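Local coordinates for putative GGDEF domain membrane protein (Pseudomonas fluorescens, PDB 5EUH) that probably makes the second messenger c-di-GMP from two GTP molecules through its GGDEF domain, the part in this structure, which has c-di-GMP bound, at residues R13-S18 with A74-R79; S34-D39 with F85-A90; D41-F46 with S119-S124; I125-W130 with N158-A163. All coordinates share one frame; numbering follows the deposited sequence.

Contact 1 of 4, residues R13-S18 with A74-R79; sequences RMLDQS and ADLVAR. With C2E (9,9'-[(2R,3R,3aS,5S,7aR,9R,10R,10aS,12S,14aR)-3,5,10,12-tetrahydroxy-5,12-dioxidooctahydro-2H,7H-difuro[3,2-d:3',2'-j][1,3,7,9,2,8]tetraoxadiphosphacyclododecine-2,9-diyl]bis(2-amino-1,9-dihydro-6H-purin-6-one)), chain E.
Met14 O is gripped twice by Ser18, and Leu76 CD2 of the facing strand lies close beside it. Ser18 N gives the usual helix bond to Met14 O. Ser18 OG adds a second bond, 2.8 Å from Met14 O, and comes from the opposite face of that carbonyl. The hydroxyl sits beside its own backbone N (chi1 -51°), which turns it back toward the preceding helical turn. Leu76 CD2 then packs 3.4 Å from Ser18 OG. Leu76 CD2 also meets Leu15 CD2 at 4.0 Å, where the two leucines slide past each other in opposite directions. Ala78 CB supports Leu15 at its base, 3.6 Å from Leu15 CB.

Asp75 serves the ligand instead. Asp75 OD2 accepts from C2E N11 at 2.6 Å and from C2E N21 at 2.9 Å, along one side of a guanine base. Arg72 and Asp75 fit the RxxD inhibitory site of diguanylate cyclases, just ahead of the GGEEF signature.

Helix 12-29 runs nearly antiparallel to strand 75-78 (153°). That strand is outermost in the sheet and pairs with strand 84-90, whose Ser86 and Ile88 also touch Leu15. Val77 points away from the helix and packs on Ile66 of helix 52-69.

Contact 2 of 4, residues S34-D39 with F85-A90; sequences SLLMID and FSVILA
Strands 34-39 and 85-90 run antiparallel at 163°, with hydrogen-bonded pairs at Ser34-Leu89, Leu36-Val87 and Ile38-Phe85. Each of these pairs gives two backbone bonds, six in all. In the central pair, Leu36 N to Val87 O is 3.2 Å and Val87 N to Leu36 O is 3.1 Å.

One face of the sheet carries the main apolar contact. Leu36 places its branch point against two partners. Leu36 CG lies 3.7 Å from Val87 CG2 and 3.8 Å from Leu89 CD1. CG stands beside the backbone N in both leucines (chi1 -61° in Leu36), and their branches cross obliquely. Ile38 reaches along the same face, with Ile38 CD1 3.9 Å from Val87 CG1. Phe85 meets Ile38 through its CB, while its ring leads away toward Thr7 and Val9.

On the other face Met37 bends at chi2 (-69°) and brings Met37 SD 3.5 Å from Ser86 OG. Ser86 OG also makes a weak bond to Leu36 O. Leu35 and Ile88 lie on this face too, and both pack on Leu19 of helix 12-29.

Ser34 OG bonds outside the pair, to Thr92 O and Thr129 OG1. Thr92 binds c-di-GMP, so the start of strand 33-40 is tied to the c-di-GMP pocket.

Phe85, the last residue of the GGEEF signature, lies near the start of strand 84-90. The contact is fully buried. The paired backbone groups satisfy one another, and the branched apolar side chains give the domain core its hydrophobic filling.

Contact 3 of 4, residues D41-F46 with S119-S124; sequences DHFKAF and SPMTVS. With SO4 (sulfate ion), chain G.
The side chains of Asp41 and Thr122 cross at about a right angle, and the Asp41 carboxylate takes a hydroxyl at each oxygen. Thr122 OG1 donates to Asp41 OD2 at 2.9 Å, on the anti lone pair. Ser124 OG donates to Asp41 OD1, on the syn lone pair. The Asp41 group stands beside its own backbone N (chi1 -69°). Asp41 N donates to Thr122 O at 3.2 Å, so main chain and side chain hold the same segment.

Farther along, Met121 extends between two phenylalanines. Met121 SD lies above the face of Phe46, 4.7 Å from the ring centroid, in a Met-aromatic contact. Its CE also lies over that face and meets the edge of Phe43, near CD1. Phe46 has CG anti to the backbone N (chi1 -165°), which sends the ring toward the 119-124 segment. There Phe46 CE2 lies 3.6 Å from Ser119 CB, and Pro120 O sits at the ring edge, 3.8 Å from Phe46 CE2.

A sulfate, probably from the crystallisation liquor, lies by His42 N and bonds to Arg157 NE. Its modelled distance to His42 N is too short to trust.

The contact joins the start of helix 43-50, with His42 at the N-cap position, to the residues leading into strand 123-130. Lys153 bridges to Asp41 OD1, and Asn158 N bonds to Asp41 OD2. These donors probably stabilise the buried carboxylate as an anion.

Contact 4 of 4, residues I125-W130 with N158-A163; sequences IGISTW and NRVVVA
Ile125 and Val160 pair in the parallel strands of a beta-alpha-beta unit, made of strand 123-130, helix 138-154 and strand 160-162. The strand axes lie 4.8 Å apart at 23°. Four backbone bonds zip them together. Ile125 N donates to Arg159 O at 3.0 Å, and Val161 N to Ile125 O at 2.9 Å. Ile127 N then bonds to Val161 O, and Ala163 N bonds to Ile127 O at 2.8 Å.

In this unit helix 138-154 covers one face of the strand pair and helix 94-109 the other. The isoleucines and Val160 lie on the side of helix 94-109. Ile125 and Val160 run side by side, with Ile125 CB 3.8 Å from Val160 CG2. Val160 puts CG1 anti to its backbone N (chi1 176°). Val160 CG1 meets Ile127 CD1 at 3.6 Å, as Ile127 crosses it at a slant. Ile125 and Val160 both rest on Ala101.

Gly126 pairs with Val161, and Gly126 CA lies 3.3 Å from Val161 O. The Val161 side chain packs on Gln151 and Ala152 of helix 138-154. Ser128 OG bonds to Leu141 O of the same helix, and Ala163 touches Ala144.

All four contacts reach one mixed sheet. Contacts 1, 2 and 4 follow each other across it, with centres 9 Å apart at each step. Strand 75-78 meets strand 84-90 through Leu76 O and Ile88 N (2.7 Å). Strand 33-40 meets strand 123-130 through Met37 N and Gly126 O (2.9 Å). Contact 3 continues strand 123-130 the other way and touches contact 4. Its centre is 24 Å from that of contact 1. The c-di-GMP is bound directly in contact 1, by Asp75. In contact 2 the Leu89 side chain is about 4 Å from the bound C2E. The Ile127 side chain of contact 4 is about 11 Å from C2E. Contact 3 lies away from the c-di-GMP pocket.

Contact 1 of 4, residues R13-S18 with A74-R79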
# COMPACT_ATOMS: atom_id res chain seq x y z
N ARG A 13 -12.73 6.09 3.33
CA ARG A 13 -13.05 7.51 3.42
C ARG A 13 -12.13 8.25 4.38
O ARG A 13 -12.00 9.47 4.27
CB ARG A 13 -14.50 7.69 3.83
CG ARG A 13 -15.49 7.11 2.83
CD ARG A 13 -16.90 7.64 3.03
NE ARG A 13 -17.43 7.30 4.34
CZ ARG A 13 -17.79 6.07 4.70
NH1 ARG A 13 -17.67 5.06 3.85
NH2 ARG A 13 -18.28 5.85 5.92
N MET A 14 -11.48 7.55 5.31
CA MET A 14 -10.45 8.19 6.12
C MET A 14 -9.19 8.44 5.31
O MET A 14 -8.56 9.50 5.45
CB MET A 14 -10.15 7.34 7.36
CG MET A 14 -9.08 7.91 8.27
SD MET A 14 -9.52 9.52 8.95
CE MET A 14 -7.99 9.95 9.78
N LEU A 15 -8.81 7.49 4.45
CA LEU A 15 -7.66 7.69 3.58
C LEU A 15 -7.89 8.87 2.64
O LEU A 15 -7.02 9.74 2.50
CB LEU A 15 -7.39 6.41 2.78
CG LEU A 15 -6.02 6.15 2.12
CD1 LEU A 15 -5.81 7.00 0.87
CD2 LEU A 15 -4.88 6.34 3.11
N ASP A 16 -9.05 8.91 1.98
CA ASP A 16 -9.33 9.99 1.04
C ASP A 16 -9.35 11.34 1.74
O ASP A 16 -8.88 12.34 1.18
CB ASP A 16 -10.67 9.74 0.34
CG ASP A 16 -10.59 8.61 -0.67
OD1 ASP A 16 -9.50 8.38 -1.22
OD2 ASP A 16 -11.62 7.95 -0.90
N GLN A 17 -9.89 11.40 2.96
CA GLN A 17 -9.94 12.66 3.68
C GLN A 17 -8.56 13.10 4.13
O GLN A 17 -8.19 14.27 3.98
CB GLN A 17 -10.88 12.53 4.88
CG GLN A 17 -11.02 13.80 5.69
CD GLN A 17 -11.85 13.59 6.94
OE1 GLN A 17 -11.31 13.44 8.04
NE2 GLN A 17 -13.16 13.58 6.78
N SER A 18 -7.77 12.18 4.70
CA SER A 18 -6.43 12.52 5.15
C SER A 18 -5.53 12.91 3.98
O SER A 18 -4.67 13.78 4.13
CB SER A 18 -5.82 11.35 5.91
OG SER A 18 -6.69 10.90 6.93
N ALA A 74 3.10 11.37 10.24
CA ALA A 74 2.45 11.86 9.03
C ALA A 74 2.13 10.75 8.04
O ALA A 74 1.78 11.04 6.89
CB ALA A 74 3.32 12.93 8.37
N ASP A 75 2.22 9.50 8.46
CA ASP A 75 1.89 8.36 7.62
C ASP A 75 0.53 7.80 8.01
O ASP A 75 0.13 7.84 9.17
CB ASP A 75 2.95 7.27 7.75
CG ASP A 75 4.35 7.77 7.47
OD1 ASP A 75 4.49 8.91 6.99
OD2 ASP A 75 5.31 7.02 7.74
N LEU A 76 -0.18 7.27 7.02
CA LEU A 76 -1.46 6.62 7.25
C LEU A 76 -1.52 5.34 6.44
O LEU A 76 -1.04 5.29 5.31
CB LEU A 76 -2.63 7.54 6.87
CG LEU A 76 -4.01 6.99 7.23
CD1 LEU A 76 -4.11 6.77 8.73
CD2 LEU A 76 -5.10 7.92 6.73
N VAL A 77 -2.10 4.30 7.03
CA VAL A 77 -2.31 3.01 6.37
C VAL A 77 -3.80 2.71 6.42
O VAL A 77 -4.40 2.71 7.50
CB VAL A 77 -1.50 1.89 7.04
CG1 VAL A 77 -1.83 0.55 6.40
CG2 VAL A 77 -0.01 2.18 6.95
N ALA A 78 -4.39 2.44 5.26
CA ALA A 78 -5.83 2.23 5.17
C ALA A 78 -6.14 1.01 4.32
O ALA A 78 -5.37 0.62 3.44
CB ALA A 78 -6.54 3.45 4.59
N ARG A 79 -7.30 0.42 4.59
CA ARG A 79 -7.87 -0.65 3.77
C ARG A 79 -8.66 0.02 2.66
O ARG A 79 -9.80 0.43 2.85
CB ARG A 79 -8.74 -1.57 4.62
CG ARG A 79 -9.58 -2.56 3.83
CD ARG A 79 -8.92 -3.91 3.73
NE ARG A 79 -9.83 -4.91 3.17
CZ ARG A 79 -10.61 -5.70 3.90
NH1 ARG A 79 -10.60 -5.61 5.22
NH2 ARG A 79 -11.41 -6.57 3.30
P1 C2E E . 15.80 8.48 6.07
O2P C2E E . 17.00 9.22 5.55
O1P C2E E . 14.65 9.24 6.69
O5' C2E E . 16.27 7.35 7.11
C5' C2E E . 17.65 7.25 7.46
C4' C2E E . 17.89 6.14 8.48
O4' C2E E . 17.89 6.73 9.79
C3' C2E E . 16.82 5.06 8.49
O3' C2E E . 17.22 3.92 7.74
C2' C2E E . 16.73 4.67 9.95
O2' C2E E . 17.54 3.52 10.20
C1' C2E E . 17.27 5.85 10.72
N9 C2E E . 16.10 6.53 11.32
C8 C2E E . 15.54 7.66 10.87
N7 C2E E . 14.49 8.02 11.64
C5 C2E E . 14.37 7.10 12.61
C6 C2E E . 13.47 6.87 13.76
O6 C2E E . 12.54 7.66 14.01
N1 C2E E . 13.69 5.80 14.53
C2 C2E E . 14.69 4.92 14.29
N2 C2E E . 14.84 3.86 15.11
N3 C2E E . 15.55 5.07 13.25
C4 C2E E . 15.44 6.12 12.40
P11 C2E E . 16.11 3.04 6.97
O21 C2E E . 16.80 2.17 5.96
O11 C2E E . 15.18 2.41 7.99
O5A C2E E . 15.29 4.18 6.20
C5A C2E E . 15.39 4.30 4.78
C4A C2E E . 14.40 5.35 4.29
O4A C2E E . 13.10 4.77 4.28
C3A C2E E . 14.29 6.55 5.21
O3A C2E E . 15.19 7.59 4.87
C2A C2E E . 12.86 7.01 5.03
O2A C2E E . 12.78 7.96 3.97
C1A C2E E . 12.13 5.75 4.63
N91 C2E E . 11.36 5.24 5.78
C81 C2E E . 11.73 4.21 6.56
N71 C2E E . 10.80 3.98 7.51
C51 C2E E . 9.82 4.88 7.35
C61 C2E E . 8.54 5.20 8.01
O61 C2E E . 8.16 4.54 9.00
N11 C2E E . 7.82 6.22 7.52
C21 C2E E . 8.22 6.94 6.46
N21 C2E E . 7.43 7.96 6.02
N31 C2E E . 9.38 6.70 5.80
C41 C2E E . 10.20 5.71 6.20

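Contact 2 of 4, residues S34-D39 with F85-A90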
# COMPACT_ATOMS: atom_id res chain seq x y z
N SER A 34 4.35 10.83 -1.16
CA SER A 34 4.35 9.56 -1.86
C SER A 34 3.11 8.74 -1.51
O SER A 34 2.56 8.85 -0.41
CB SER A 34 5.60 8.75 -1.53
OG SER A 34 6.77 9.41 -1.99
N LEU A 35 2.68 7.92 -2.47
CA LEU A 35 1.57 7.00 -2.28
C LEU A 35 2.04 5.58 -2.55
O LEU A 35 2.93 5.34 -3.37
CB LEU A 35 0.41 7.33 -3.21
CG LEU A 35 -0.77 8.10 -2.63
CD1 LEU A 35 -0.32 9.45 -2.09
CD2 LEU A 35 -1.84 8.28 -3.69
N LEU A 36 1.41 4.63 -1.86
CA LEU A 36 1.65 3.21 -2.08
C LEU A 36 0.31 2.52 -2.28
O LEU A 36 -0.62 2.71 -1.48
CB LEU A 36 2.38 2.55 -0.90
CG LEU A 36 3.78 3.04 -0.51
CD1 LEU A 36 4.38 2.06 0.48
CD2 LEU A 36 4.67 3.19 -1.72
N MET A 37 0.20 1.73 -3.35
CA MET A 37 -0.95 0.88 -3.59
C MET A 37 -0.50 -0.57 -3.50
O MET A 37 0.35 -1.00 -4.29
CB MET A 37 -1.58 1.17 -4.95
CG MET A 37 -2.15 2.56 -5.08
SD MET A 37 -3.62 2.81 -4.07
CE MET A 37 -4.03 4.50 -4.52
N ILE A 38 -1.05 -1.30 -2.55
CA ILE A 38 -0.58 -2.64 -2.21
C ILE A 38 -1.74 -3.60 -2.38
O ILE A 38 -2.68 -3.61 -1.57
CB ILE A 38 -0.02 -2.70 -0.78
CG1 ILE A 38 1.05 -1.62 -0.59
CG2 ILE A 38 0.54 -4.08 -0.49
CD1 ILE A 38 1.52 -1.47 0.82
N ASP A 39 -1.68 -4.42 -3.42
CA ASP A 39 -2.71 -5.40 -3.72
C ASP A 39 -2.14 -6.80 -3.50
O ASP A 39 -0.97 -7.06 -3.80
CB ASP A 39 -3.20 -5.25 -5.16
CG ASP A 39 -4.58 -5.85 -5.37
OD1 ASP A 39 -4.71 -7.09 -5.28
OD2 ASP A 39 -5.53 -5.08 -5.63
N PHE A 85 -4.50 -2.24 -0.17
CA PHE A 85 -4.08 -1.39 0.93
C PHE A 85 -3.41 -0.16 0.34
O PHE A 85 -2.52 -0.28 -0.50
CB PHE A 85 -3.11 -2.10 1.88
CG PHE A 85 -3.79 -3.00 2.87
CD1 PHE A 85 -4.48 -2.48 3.94
CD2 PHE A 85 -3.72 -4.38 2.73
CE1 PHE A 85 -5.09 -3.31 4.86
CE2 PHE A 85 -4.33 -5.21 3.64
CZ PHE A 85 -5.02 -4.68 4.71
N SER A 86 -3.84 1.02 0.79
CA SER A 86 -3.23 2.28 0.39
C SER A 86 -2.60 2.94 1.61
O SER A 86 -3.20 2.96 2.69
CB SER A 86 -4.26 3.21 -0.24
OG SER A 86 -3.63 4.32 -0.86
N VAL A 87 -1.38 3.45 1.45
CA VAL A 87 -0.67 4.12 2.53
C VAL A 87 -0.22 5.49 2.05
O VAL A 87 0.15 5.67 0.88
CB VAL A 87 0.53 3.28 3.04
CG1 VAL A 87 0.40 1.82 2.60
CG2 VAL A 87 1.86 3.86 2.59
N ILE A 88 -0.28 6.47 2.94
CA ILE A 88 0.22 7.81 2.69
C ILE A 88 1.59 7.93 3.34
O ILE A 88 1.77 7.56 4.50
CB ILE A 88 -0.74 8.89 3.24
CG1 ILE A 88 -2.14 8.72 2.66
CG2 ILE A 88 -0.21 10.28 2.92
CD1 ILE A 88 -3.13 9.72 3.20
N LEU A 89 2.55 8.44 2.59
CA LEU A 89 3.91 8.66 3.07
C LEU A 89 4.21 10.14 2.90
O LEU A 89 4.86 10.55 1.94
CB LEU A 89 4.91 7.80 2.32
CG LEU A 89 4.69 6.29 2.38
CD1 LEU A 89 5.69 5.59 1.47
CD2 LEU A 89 4.82 5.78 3.80
N ALA A 90 3.71 10.95 3.83
CA ALA A 90 3.96 12.38 3.77
C ALA A 90 5.42 12.67 4.06
O ALA A 90 6.07 11.98 4.85
CB ALA A 90 3.07 13.12 4.77

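Contact 3 of 4, residues D41-F46 with S119-S124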
# COMPACT_ATOMS: atom_id res chain seq x y z
N ASP A 41 -1.63 -10.70 -4.31
CA ASP A 41 -1.48 -11.43 -5.56
C ASP A 41 -2.20 -12.77 -5.49
O ASP A 41 -2.09 -13.50 -4.50
CB ASP A 41 -0.01 -11.66 -5.88
CG ASP A 41 0.71 -10.39 -6.24
OD1 ASP A 41 0.04 -9.40 -6.61
OD2 ASP A 41 1.96 -10.37 -6.17
N HIS A 42 -2.91 -13.11 -6.57
CA HIS A 42 -3.60 -14.39 -6.72
C HIS A 42 -4.47 -14.69 -5.50
O HIS A 42 -4.45 -15.79 -4.95
CB HIS A 42 -2.60 -15.52 -6.98
CG HIS A 42 -1.88 -15.39 -8.29
ND1 HIS A 42 -0.63 -15.94 -8.50
CD2 HIS A 42 -2.23 -14.79 -9.45
CE1 HIS A 42 -0.25 -15.67 -9.74
NE2 HIS A 42 -1.20 -14.98 -10.33
N PHE A 43 -5.23 -13.68 -5.08
CA PHE A 43 -6.00 -13.81 -3.85
C PHE A 43 -7.22 -14.71 -4.04
O PHE A 43 -7.60 -15.45 -3.13
CB PHE A 43 -6.42 -12.43 -3.35
CG PHE A 43 -6.85 -12.42 -1.91
CD1 PHE A 43 -5.92 -12.55 -0.90
CD2 PHE A 43 -8.18 -12.27 -1.57
CE1 PHE A 43 -6.30 -12.54 0.43
CE2 PHE A 43 -8.57 -12.26 -0.24
CZ PHE A 43 -7.63 -12.39 0.75
N LYS A 44 -7.86 -14.64 -5.21
CA LYS A 44 -9.00 -15.51 -5.47
C LYS A 44 -8.60 -16.98 -5.40
O LYS A 44 -9.30 -17.80 -4.80
CB LYS A 44 -9.61 -15.19 -6.84
CG LYS A 44 -10.79 -16.08 -7.21
CD LYS A 44 -11.91 -15.98 -6.19
CE LYS A 44 -13.12 -16.79 -6.61
NZ LYS A 44 -12.81 -18.24 -6.72
N ALA A 45 -7.45 -17.32 -5.99
CA ALA A 45 -6.94 -18.68 -5.88
C ALA A 45 -6.58 -19.02 -4.44
O ALA A 45 -6.68 -20.17 -4.03
CB ALA A 45 -5.73 -18.86 -6.79
N PHE A 46 -6.15 -18.02 -3.66
CA PHE A 46 -5.81 -18.25 -2.26
C PHE A 46 -7.04 -18.66 -1.46
O PHE A 46 -6.98 -19.60 -0.66
CB PHE A 46 -5.17 -17.00 -1.67
CG PHE A 46 -4.46 -17.24 -0.36
CD1 PHE A 46 -5.16 -17.21 0.83
CD2 PHE A 46 -3.10 -17.48 -0.33
CE1 PHE A 46 -4.52 -17.43 2.03
CE2 PHE A 46 -2.45 -17.70 0.87
CZ PHE A 46 -3.16 -17.67 2.05
N SER A 119 0.43 -19.65 4.41
CA SER A 119 0.64 -20.17 3.07
C SER A 119 1.42 -19.16 2.23
O SER A 119 1.37 -17.96 2.49
CB SER A 119 -0.69 -20.48 2.41
OG SER A 119 -1.41 -21.44 3.16
N PRO A 120 2.17 -19.64 1.23
CA PRO A 120 2.97 -18.72 0.41
C PRO A 120 2.11 -17.63 -0.21
O PRO A 120 0.98 -17.88 -0.65
CB PRO A 120 3.56 -19.65 -0.66
CG PRO A 120 3.62 -20.98 -0.00
CD PRO A 120 2.40 -21.05 0.88
N MET A 121 2.65 -16.42 -0.24
CA MET A 121 1.87 -15.26 -0.66
C MET A 121 2.82 -14.14 -1.05
O MET A 121 3.92 -14.02 -0.51
CB MET A 121 0.93 -14.80 0.46
CG MET A 121 -0.13 -13.84 0.01
SD MET A 121 -1.33 -13.53 1.31
CE MET A 121 -2.77 -13.16 0.32
N THR A 122 2.37 -13.32 -2.00
CA THR A 122 3.13 -12.16 -2.45
C THR A 122 2.18 -10.98 -2.61
O THR A 122 0.96 -11.12 -2.56
CB THR A 122 3.86 -12.43 -3.77
OG1 THR A 122 2.91 -12.76 -4.79
CG2 THR A 122 4.85 -13.57 -3.62
N VAL A 123 2.76 -9.80 -2.81
CA VAL A 123 2.01 -8.57 -3.03
C VAL A 123 2.65 -7.80 -4.16
O VAL A 123 3.85 -7.91 -4.42
CB VAL A 123 1.93 -7.69 -1.76
CG1 VAL A 123 1.10 -8.37 -0.68
CG2 VAL A 123 3.32 -7.36 -1.24
N SER A 124 1.83 -7.01 -4.85
CA SER A 124 2.30 -6.09 -5.88
C SER A 124 2.08 -4.66 -5.39
O SER A 124 1.06 -4.37 -4.75
CB SER A 124 1.56 -6.32 -7.20
OG SER A 124 1.64 -7.68 -7.60
S SO4 G . -4.80 -10.63 -8.53
O1 SO4 G . -3.70 -11.46 -8.05
O2 SO4 G . -5.33 -9.83 -7.43
O3 SO4 G . -5.86 -11.49 -9.05
O4 SO4 G . -4.31 -9.75 -9.58

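Contact 4 of 4, residues I125-W130 with N158-A163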
# COMPACT_ATOMS: atom_id res chain seq x y z
N ILE A 125 3.03 -3.79 -5.68
CA ILE A 125 3.06 -2.44 -5.11
C ILE A 125 3.28 -1.43 -6.23
O ILE A 125 4.19 -1.60 -7.05
CB ILE A 125 4.15 -2.31 -4.03
CG1 ILE A 125 3.87 -3.27 -2.87
CG2 ILE A 125 4.23 -0.89 -3.52
CD1 ILE A 125 4.94 -3.26 -1.80
N GLY A 126 2.47 -0.39 -6.25
CA GLY A 126 2.66 0.74 -7.14
C GLY A 126 2.91 2.00 -6.36
O GLY A 126 2.28 2.23 -5.32
N ILE A 127 3.84 2.83 -6.83
CA ILE A 127 4.28 4.02 -6.13
C ILE A 127 4.12 5.23 -7.05
O ILE A 127 4.49 5.18 -8.23
CB ILE A 127 5.75 3.90 -5.67
CG1 ILE A 127 6.00 2.57 -4.97
CG2 ILE A 127 6.11 5.07 -4.76
CD1 ILE A 127 7.36 2.47 -4.34
N SER A 128 3.58 6.31 -6.50
CA SER A 128 3.60 7.62 -7.13
C SER A 128 4.12 8.63 -6.11
O SER A 128 4.07 8.40 -4.90
CB SER A 128 2.22 8.04 -7.64
OG SER A 128 1.30 8.21 -6.58
N THR A 129 4.62 9.76 -6.61
CA THR A 129 5.27 10.74 -5.74
C THR A 129 5.10 12.13 -6.31
O THR A 129 5.44 12.38 -7.47
CB THR A 129 6.76 10.43 -5.58
OG1 THR A 129 6.92 9.09 -5.11
CG2 THR A 129 7.40 11.39 -4.59
N TRP A 130 4.59 13.05 -5.49
CA TRP A 130 4.51 14.46 -5.85
C TRP A 130 5.73 15.18 -5.30
O TRP A 130 6.13 14.95 -4.16
CB TRP A 130 3.23 15.08 -5.29
CG TRP A 130 3.12 16.55 -5.54
CD1 TRP A 130 2.53 17.16 -6.60
CD2 TRP A 130 3.63 17.60 -4.70
NE1 TRP A 130 2.64 18.53 -6.48
CE2 TRP A 130 3.31 18.82 -5.32
CE3 TRP A 130 4.32 17.62 -3.48
CZ2 TRP A 130 3.66 20.05 -4.77
CZ3 TRP A 130 4.67 18.84 -2.94
CH2 TRP A 130 4.34 20.04 -3.58
N ASN A 158 4.32 -9.83 -7.67
CA ASN A 158 5.38 -9.82 -6.66
C ASN A 158 6.53 -8.90 -7.07
O ASN A 158 7.67 -9.33 -7.28
CB ASN A 158 5.89 -11.24 -6.38
CG ASN A 158 6.91 -11.28 -5.25
OD1 ASN A 158 6.96 -10.38 -4.41
ND2 ASN A 158 7.74 -12.31 -5.25
N ARG A 159 6.23 -7.61 -7.18
CA ARG A 159 7.25 -6.62 -7.48
C ARG A 159 6.70 -5.23 -7.19
O ARG A 159 5.51 -5.04 -6.94
CB ARG A 159 7.72 -6.71 -8.93
CG ARG A 159 6.73 -6.21 -9.95
CD ARG A 159 7.02 -6.85 -11.29
NE ARG A 159 7.07 -8.30 -11.15
CZ ARG A 159 7.88 -9.09 -11.85
NH1 ARG A 159 8.70 -8.57 -12.76
NH2 ARG A 159 7.86 -10.40 -11.65
N VAL A 160 7.61 -4.25 -7.22
CA VAL A 160 7.29 -2.86 -6.96
C VAL A 160 7.56 -2.07 -8.24
O VAL A 160 8.65 -2.15 -8.81
CB VAL A 160 8.12 -2.30 -5.79
CG1 VAL A 160 7.85 -0.82 -5.60
CG2 VAL A 160 7.84 -3.07 -4.52
N VAL A 161 6.56 -1.31 -8.68
CA VAL A 161 6.67 -0.49 -9.89
C VAL A 161 6.46 0.96 -9.50
O VAL A 161 5.49 1.30 -8.83
CB VAL A 161 5.65 -0.93 -10.95
CG1 VAL A 161 5.65 0.04 -12.13
CG2 VAL A 161 5.96 -2.34 -11.43
N VAL A 162 7.38 1.82 -9.93
CA VAL A 162 7.32 3.25 -9.68
C VAL A 162 6.74 3.93 -10.91
O VAL A 162 7.17 3.66 -12.04
CB VAL A 162 8.71 3.82 -9.35
CG1 VAL A 162 8.64 5.32 -9.13
CG2 VAL A 162 9.28 3.13 -8.13
N ALA A 163 5.76 4.80 -10.70
CA ALA A 163 5.15 5.52 -11.81
C ALA A 163 6.16 6.49 -12.42
O ALA A 163 7.23 6.76 -11.87
CB ALA A 163 3.91 6.27 -11.34